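PDB 5TS9: chorismate mutase from Paraburkholderia phymatum, which probably catalyses the rearrangement of chorismate to prephenate, the step that leads from the shikimate pathway toward phenylalanine and tyrosine. Local coordinates for residues Ser153-Val156 / Leu157-Ala160; Val16-Val19 / Arg20-Ala23; Leu88-Asn91 / Trp92-Gln95. One frame throughout, in Å; residues are numbered along the deposited sequence.

Contact 1: residues Ser153-Val156 / Leu157-Ala160; sequences SLDV and LHRA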
loop_
_atom_site.group_PDB
_atom_site.type_symbol
_atom_site.label_atom_id
_atom_site.label_comp_id
_atom_site.label_asym_id
_atom_site.label_seq_id
_atom_site.Cartn_x
_atom_site.Cartn_y
_atom_site.Cartn_z
ATOM N N SER A 153 -4.182 16.202 11.909
ATOM C CA SER A 153 -3.174 16.824 11.045
ATOM C C SER A 153 -2.269 15.787 10.362
ATOM O O SER A 153 -1.054 15.970 10.261
ATOM C CB SER A 153 -2.343 17.848 11.826
ATOM O OG SER A 153 -3.099 19.025 12.079
ATOM N N LEU A 154 -2.863 14.699 9.865
ATOM C CA LEU A 154 -2.104 13.728 9.076
ATOM C C LEU A 154 -1.645 14.345 7.763
ATOM O O LEU A 154 -2.404 15.064 7.105
ATOM C CB LEU A 154 -2.949 12.488 8.768
ATOM C CG LEU A 154 -3.569 11.703 9.917
ATOM C CD1 LEU A 154 -4.400 10.512 9.376
ATOM C CD2 LEU A 154 -2.499 11.235 10.857
ATOM N N ASP A 155 -0.422 14.015 7.341
ATOM C CA ASP A 155 0.085 14.558 6.085
ATOM C C ASP A 155 -0.460 13.727 4.922
ATOM O O ASP A 155 -1.300 12.840 5.099
ATOM C CB ASP A 155 1.616 14.656 6.102
ATOM C CG ASP A 155 2.309 13.320 6.297
ATOM O OD1 ASP A 155 1.669 12.258 6.165
ATOM O OD2 ASP A 155 3.530 13.326 6.579
ATOM N N VAL A 156 0.011 14.029 3.709
ATOM C CA VAL A 156 -0.516 13.382 2.510
ATOM C C VAL A 156 -0.194 11.894 2.509
ATOM O O VAL A 156 -1.040 11.068 2.139
ATOM C CB VAL A 156 0.024 14.076 1.243
ATOM C CG1 VAL A 156 -0.242 13.247 0.027
ATOM C CG2 VAL A 156 -0.609 15.452 1.089
ATOM N N LEU A 157 1.035 11.530 2.901
ATOM C CA LEU A 157 1.422 10.122 2.969
ATOM C C LEU A 157 0.507 9.339 3.903
ATOM O O LEU A 157 0.040 8.243 3.566
ATOM C CB LEU A 157 2.873 9.990 3.449
ATOM C CG LEU A 157 3.343 8.584 3.867
ATOM C CD1 LEU A 157 3.300 7.575 2.695
ATOM C CD2 LEU A 157 4.774 8.603 4.480
ATOM N N HIS A 158 0.283 9.868 5.105
ATOM C CA HIS A 158 -0.515 9.137 6.085
ATOM C C HIS A 158 -1.989 9.097 5.699
ATOM O O HIS A 158 -2.664 8.095 5.960
ATOM C CB HIS A 158 -0.336 9.750 7.461
ATOM C CG HIS A 158 0.993 9.449 8.077
ATOM N ND1 HIS A 158 2.147 10.131 7.738
ATOM C CD2 HIS A 158 1.359 8.521 8.994
ATOM C CE1 HIS A 158 3.162 9.645 8.432
ATOM N NE2 HIS A 158 2.712 8.666 9.202
ATOM N N ARG A 159 -2.507 10.153 5.071
ATOM C CA ARG A 159 -3.892 10.082 4.605
ATOM C C ARG A 159 -4.036 9.061 3.485
ATOM O O ARG A 159 -5.008 8.287 3.454
ATOM C CB ARG A 159 -4.378 11.461 4.153
ATOM C CG ARG A 159 -5.883 11.500 3.832
ATOM C CD ARG A 159 -6.356 12.917 3.452
ATOM N NE ARG A 159 -6.346 13.083 2.003
ATOM C CZ ARG A 159 -5.462 13.818 1.333
ATOM N NH1 ARG A 159 -4.515 14.479 1.985
ATOM N NH2 ARG A 159 -5.530 13.902 0.009
ATOM N N ALA A 160 -3.075 9.038 2.556
ATOM C CA ALA A 160 -3.104 8.039 1.490
ATOM C C ALA A 160 -3.132 6.633 2.067
ATOM O O ALA A 160 -3.914 5.782 1.622
ATOM C CB ALA A 160 -1.901 8.214 0.564
HETATM O O HOH W 1 -4.016 15.160 4.610
#
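Asp155 O and Val156 O accept the first backbone bonds of helix 156-165, from Arg159 N at 2.9 Å and Ala160 N at 2.9 Å, while Asp155 itself stays outside helical geometry with psi at -174°. Its carboxylate turns back over the opening turn. CG is set between the backbone N and the carbonyl carbon (chi1 60°), which brings OD1 to His158 N at 3.0 Å, the donor nearly in line with the C-O bond. This is the N-cap bond; the same oxygen also accepts a side-chain bond from His158 ND1 at 2.7 Å. That second donor comes from the syn side, out of the carboxylate plane, yet OD1 lies close to the imidazole plane. Two bonds thus grip OD1, and the ring, bonded also through NE2 to Asp30 OD1 of helix 16-39, is fixed in rotation from both nitrogens. Leu154 adds an apolar touch, CB to His158 CB at 4.0 Å. Arg159 bends at chi3 (95°) and its guanidinium returns toward the loop; NH1 reaches, in plane, a water at 2.8 Å that donates to Leu154 O, and NH2 bonds to Asn91 OD1 of the second subunit. Obliquely beside it lies Val156 CG2.

Contact 2: residues Val16-Val19 / Arg20-Ala23; sequences VPLV and RSMA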
loop_
_atom_site.group_PDB
_atom_site.type_symbol
_atom_site.label_atom_id
_atom_site.label_comp_id
_atom_site.label_asym_id
_atom_site.label_seq_id
_atom_site.Cartn_x
_atom_site.Cartn_y
_atom_site.Cartn_z
ATOM N N VAL A 16 -16.383 7.472 12.161
ATOM C CA VAL A 16 -15.212 8.216 12.633
ATOM C C VAL A 16 -14.457 7.468 13.730
ATOM O O VAL A 16 -13.222 7.418 13.667
ATOM C CB VAL A 16 -15.591 9.628 13.098
ATOM C CG1 VAL A 16 -14.476 10.206 13.947
ATOM C CG2 VAL A 16 -15.843 10.508 11.891
ATOM N N PRO A 17 -15.115 6.907 14.761
ATOM C CA PRO A 17 -14.344 6.136 15.754
ATOM C C PRO A 17 -13.602 4.939 15.163
ATOM O O PRO A 17 -12.467 4.654 15.570
ATOM C CB PRO A 17 -15.415 5.712 16.777
ATOM C CG PRO A 17 -16.492 6.737 16.642
ATOM C CD PRO A 17 -16.526 7.052 15.169
ATOM N N LEU A 18 -14.198 4.235 14.201
ATOM C CA LEU A 18 -13.482 3.149 13.537
ATOM C C LEU A 18 -12.262 3.674 12.783
ATOM O O LEU A 18 -11.151 3.140 12.923
ATOM C CB LEU A 18 -14.431 2.406 12.590
ATOM C CG LEU A 18 -13.828 1.333 11.664
ATOM C CD1 LEU A 18 -13.056 0.324 12.467
ATOM C CD2 LEU A 18 -14.949 0.652 10.883
ATOM N N VAL A 19 -12.447 4.733 11.984
ATOM C CA VAL A 19 -11.349 5.286 11.184
ATOM C C VAL A 19 -10.278 5.865 12.092
ATOM O O VAL A 19 -9.083 5.790 11.796
ATOM C CB VAL A 19 -11.902 6.335 10.192
ATOM C CG1 VAL A 19 -10.777 7.105 9.479
ATOM C CG2 VAL A 19 -12.789 5.654 9.164
ATOM N N ARG A 20 -10.687 6.431 13.227
ATOM C CA ARG A 20 -9.723 6.927 14.201
ATOM C C ARG A 20 -8.847 5.793 14.736
ATOM O O ARG A 20 -7.630 5.944 14.848
ATOM C CB ARG A 20 -10.485 7.629 15.328
ATOM C CG ARG A 20 -9.659 8.530 16.203
ATOM C CD ARG A 20 -10.593 9.229 17.193
ATOM N NE ARG A 20 -11.334 10.352 16.608
ATOM C CZ ARG A 20 -12.590 10.663 16.923
ATOM N NH1 ARG A 20 -13.267 9.919 17.790
ATOM N NH2 ARG A 20 -13.178 11.714 16.368
ATOM N N SER A 21 -9.443 4.637 15.052
ATOM C CA SER A 21 -8.650 3.532 15.578
ATOM C C SER A 21 -7.653 3.029 14.537
ATOM O O SER A 21 -6.492 2.747 14.863
ATOM C CB SER A 21 -9.569 2.406 16.059
ATOM O OG SER A 21 -10.446 1.971 15.032
ATOM N N MET A 22 -8.076 2.930 13.273
ATOM C CA MET A 22 -7.141 2.551 12.214
ATOM C C MET A 22 -6.050 3.598 12.052
ATOM O O MET A 22 -4.883 3.251 11.823
ATOM C CB MET A 22 -7.885 2.356 10.891
ATOM C CG MET A 22 -8.845 1.172 10.892
ATOM S SD MET A 22 -9.642 0.973 9.257
ATOM C CE MET A 22 -10.585 -0.544 9.541
ATOM N N ALA A 23 -6.405 4.890 12.189
ATOM C CA ALA A 23 -5.384 5.934 12.127
ATOM C C ALA A 23 -4.377 5.810 13.269
ATOM O O ALA A 23 -3.176 6.007 13.057
ATOM C CB ALA A 23 -6.026 7.321 12.117
#
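Val16 to Arg20 and Leu18 to Met22 are i to i+4 pairs on the first turns of helix 16-39, a long helix in the all-helical fold of type II chorismate mutases. The backbone bonds are regular: Val16 O accepts from Arg20 N at 2.8 Å, Pro17 O from Ser21 N, and Val19 O from Ala23 N at 2.9 Å. Leu18 O receives Met22 N at 3.1 Å, in its carbonyl plane. A side-chain to backbone bond is also modelled, Ser21 OG to Leu18 O, but its 2.5 Å is too short to trust and Ser21 has two conformers; OG has a further, weak bond with Asn124 ND2. Apolar contact is made where the extended Met22 chain brings CE to within 3.9 Å of Leu18 CD1; Ile169 touches both side chains, and Ile73 and Gln77 of helix 67-95 pack on Met22. On another flank the Arg20 guanidinium lays one face over Val16 CG1, closer than such groups normally pack, so the exact spacing is doubtful. With CG anti to its own backbone N (chi1 -163°) and a bend at chi3, the arginine chain folds back toward the N-terminal end, where NH2 bonds to Gln151 OE1 of helix 137-151.

Contact 3: residues Leu88-Asn91 / Trp92-Gln95; sequences LLNN and WRRQ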
loop_
_atom_site.group_PDB
_atom_site.type_symbol
_atom_site.label_atom_id
_atom_site.label_comp_id
_atom_site.label_asym_id
_atom_site.label_seq_id
_atom_site.Cartn_x
_atom_site.Cartn_y
_atom_site.Cartn_z
ATOM N N LEU A 88 8.691 6.263 4.348
ATOM C CA LEU A 88 9.520 6.970 5.322
ATOM C C LEU A 88 10.975 6.555 5.193
ATOM O O LEU A 88 11.873 7.401 5.185
ATOM C CB LEU A 88 9.024 6.695 6.741
ATOM C CG LEU A 88 7.686 7.288 7.179
ATOM C CD1 LEU A 88 7.429 6.854 8.604
ATOM C CD2 LEU A 88 7.754 8.827 7.107
ATOM N N LEU A 89 11.232 5.242 5.134
ATOM C CA LEU A 89 12.613 4.775 5.075
ATOM C C LEU A 89 13.313 5.308 3.843
ATOM O O LEU A 89 14.479 5.712 3.909
ATOM C CB LEU A 89 12.650 3.252 5.090
ATOM C CG LEU A 89 12.395 2.663 6.465
ATOM C CD1 LEU A 89 12.118 1.206 6.307
ATOM C CD2 LEU A 89 13.606 2.926 7.423
ATOM N N ASN A 90 12.620 5.329 2.698
ATOM C CA ASN A 90 13.292 5.844 1.510
ATOM C C ASN A 90 13.398 7.357 1.547
ATOM O O ASN A 90 14.362 7.908 1.004
ATOM C CB ASN A 90 12.588 5.379 0.231
ATOM C CG ASN A 90 13.232 4.121 -0.361
ATOM O OD1 ASN A 90 14.183 3.579 0.209
ATOM N ND2 ASN A 90 12.724 3.659 -1.518
ATOM N N ASN A 91 12.432 8.045 2.168
ATOM C CA ASN A 91 12.590 9.480 2.389
ATOM C C ASN A 91 13.850 9.752 3.195
ATOM O O ASN A 91 14.640 10.633 2.851
ATOM C CB ASN A 91 11.375 10.067 3.119
ATOM C CG ASN A 91 10.169 10.188 2.220
ATOM O OD1 ASN A 91 10.280 9.962 1.026
ATOM N ND2 ASN A 91 9.016 10.546 2.788
ATOM N N TRP A 92 14.047 8.997 4.269
ATOM C CA TRP A 92 15.236 9.183 5.110
ATOM C C TRP A 92 16.498 8.778 4.371
ATOM O O TRP A 92 17.535 9.445 4.488
ATOM C CB TRP A 92 15.083 8.371 6.393
ATOM C CG TRP A 92 13.888 8.785 7.168
ATOM C CD1 TRP A 92 13.232 9.992 7.087
ATOM C CD2 TRP A 92 13.185 8.003 8.139
ATOM N NE1 TRP A 92 12.153 10.001 7.960
ATOM C CE2 TRP A 92 12.107 8.791 8.613
ATOM C CE3 TRP A 92 13.356 6.714 8.648
ATOM C CZ2 TRP A 92 11.202 8.326 9.583
ATOM C CZ3 TRP A 92 12.465 6.249 9.613
ATOM C CH2 TRP A 92 11.395 7.057 10.068
ATOM N N ARG A 93 16.433 7.689 3.603
ATOM C CA ARG A 93 17.599 7.276 2.815
ATOM C C ARG A 93 18.043 8.382 1.861
ATOM O O ARG A 93 19.244 8.603 1.682
ATOM C CB ARG A 93 17.299 5.984 2.038
ATOM C CG ARG A 93 17.299 4.710 2.881
ATOM C CD ARG A 93 17.257 3.468 2.010
ATOM N NE ARG A 93 17.151 2.251 2.808
ATOM C CZ ARG A 93 16.030 1.568 2.996
ATOM N NH1 ARG A 93 14.897 1.961 2.417
ATOM N NH2 ARG A 93 16.049 0.478 3.756
ATOM N N ARG A 94 17.088 9.104 1.254
ATOM C CA ARG A 94 17.453 10.154 0.301
ATOM C C ARG A 94 18.060 11.371 0.998
ATOM O O ARG A 94 18.830 12.116 0.380
ATOM C CB ARG A 94 16.227 10.579 -0.522
ATOM C CG ARG A 94 15.800 9.565 -1.602
ATOM C CD ARG A 94 14.587 10.051 -2.449
ATOM N NE ARG A 94 13.313 9.834 -1.761
ATOM C CZ ARG A 94 12.580 8.724 -1.833
ATOM N NH1 ARG A 94 12.960 7.694 -2.597
ATOM N NH2 ARG A 94 11.436 8.652 -1.156
ATOM N N GLN A 95 17.717 11.608 2.260
ATOM C CA GLN A 95 18.295 12.736 2.997
ATOM C C GLN A 95 19.561 12.361 3.749
ATOM O O GLN A 95 20.377 13.245 4.048
ATOM C CB GLN A 95 17.267 13.310 3.985
ATOM C CG GLN A 95 16.074 13.981 3.314
ATOM C CD GLN A 95 14.800 13.941 4.161
ATOM O OE1 GLN A 95 14.852 13.737 5.376
ATOM N NE2 GLN A 95 13.648 14.131 3.514
HETATM O O HOH W 2 12.269 12.242 -0.417
#
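Leu88 and Trp92 run alongside each other in the same direction, and the indole turns one face back onto the preceding turn. Leu88 CB sits 4.1 Å from the centroid of the six-membered ring, only 17° off the ring normal, which makes this a CH-pi contact. On the same face, toward the rim of the ring system, Leu88 O comes to 3.1 Å from Trp92 CG while its backbone bond runs to Trp92 N. Leu89 meets the indole differently, coming in at a slant with CD2 at 4.0 Å from Trp92 CE3. Beyond this the indole is packed by Ala33 and Leu34 of helix 16-39 and by Ala98 and Pro99.

Each arginine bonds an asparagine three residues earlier. Arg93, extended from CG to NE, brings NH1 to Asn90 OD1 at 2.8 Å. The oxygen is close to the guanidinium plane, but the amide stands steeply to it, the two planes 77° apart, and NH1 is tilted from the carbonyl plane. Arg94 instead bends at chi3 (-81°), which lays its guanidinium flat over Asn90 O, 3.4 Å from Arg94 CZ. From there NH2 meets Asn91 OD1 at 2.8 Å; this bond lies near the guanidinium plane and in the amide's carbonyl plane. A water accepts from Arg94 NE at 2.9 Å and gives a weak bond to Asn91 OD1, so the edge is bonded while Asn90 O covers one face. Its strongest partner is Asp163 of the second subunit, a salt bridge through NH2; the other carboxylate oxygen of that Asp163 accepts from Asn90 ND2. The apolar side of these last turns of helix 67-95 thus packs within its own subunit, and the Asn-Arg side contributes a polar patch to the dimer interface between the two helical chorismate mutase subunits.

Overall arrangement
Contacts 1 and 3 adjoin although their centres are about 17 Å apart: Leu157 CD2 of the helix start packs on Leu88 CD2 at 4.0 Å. Both also face the second subunit, where Arg159 from one chain meets Asn91 of the other, so the start of helix 156-165 and the end of helix 67-95 belong to one dimer interface. Contact 2 is touched by no other chain. Its centre lies about 14 Å from that of contact 1, with nearest atoms about 5 Å apart, and about 27 Å from that of contact 3, on the opposite side of the chain's centre. None of the three is tied to the active site by its geometry; all belong to the helical framework of the subunit.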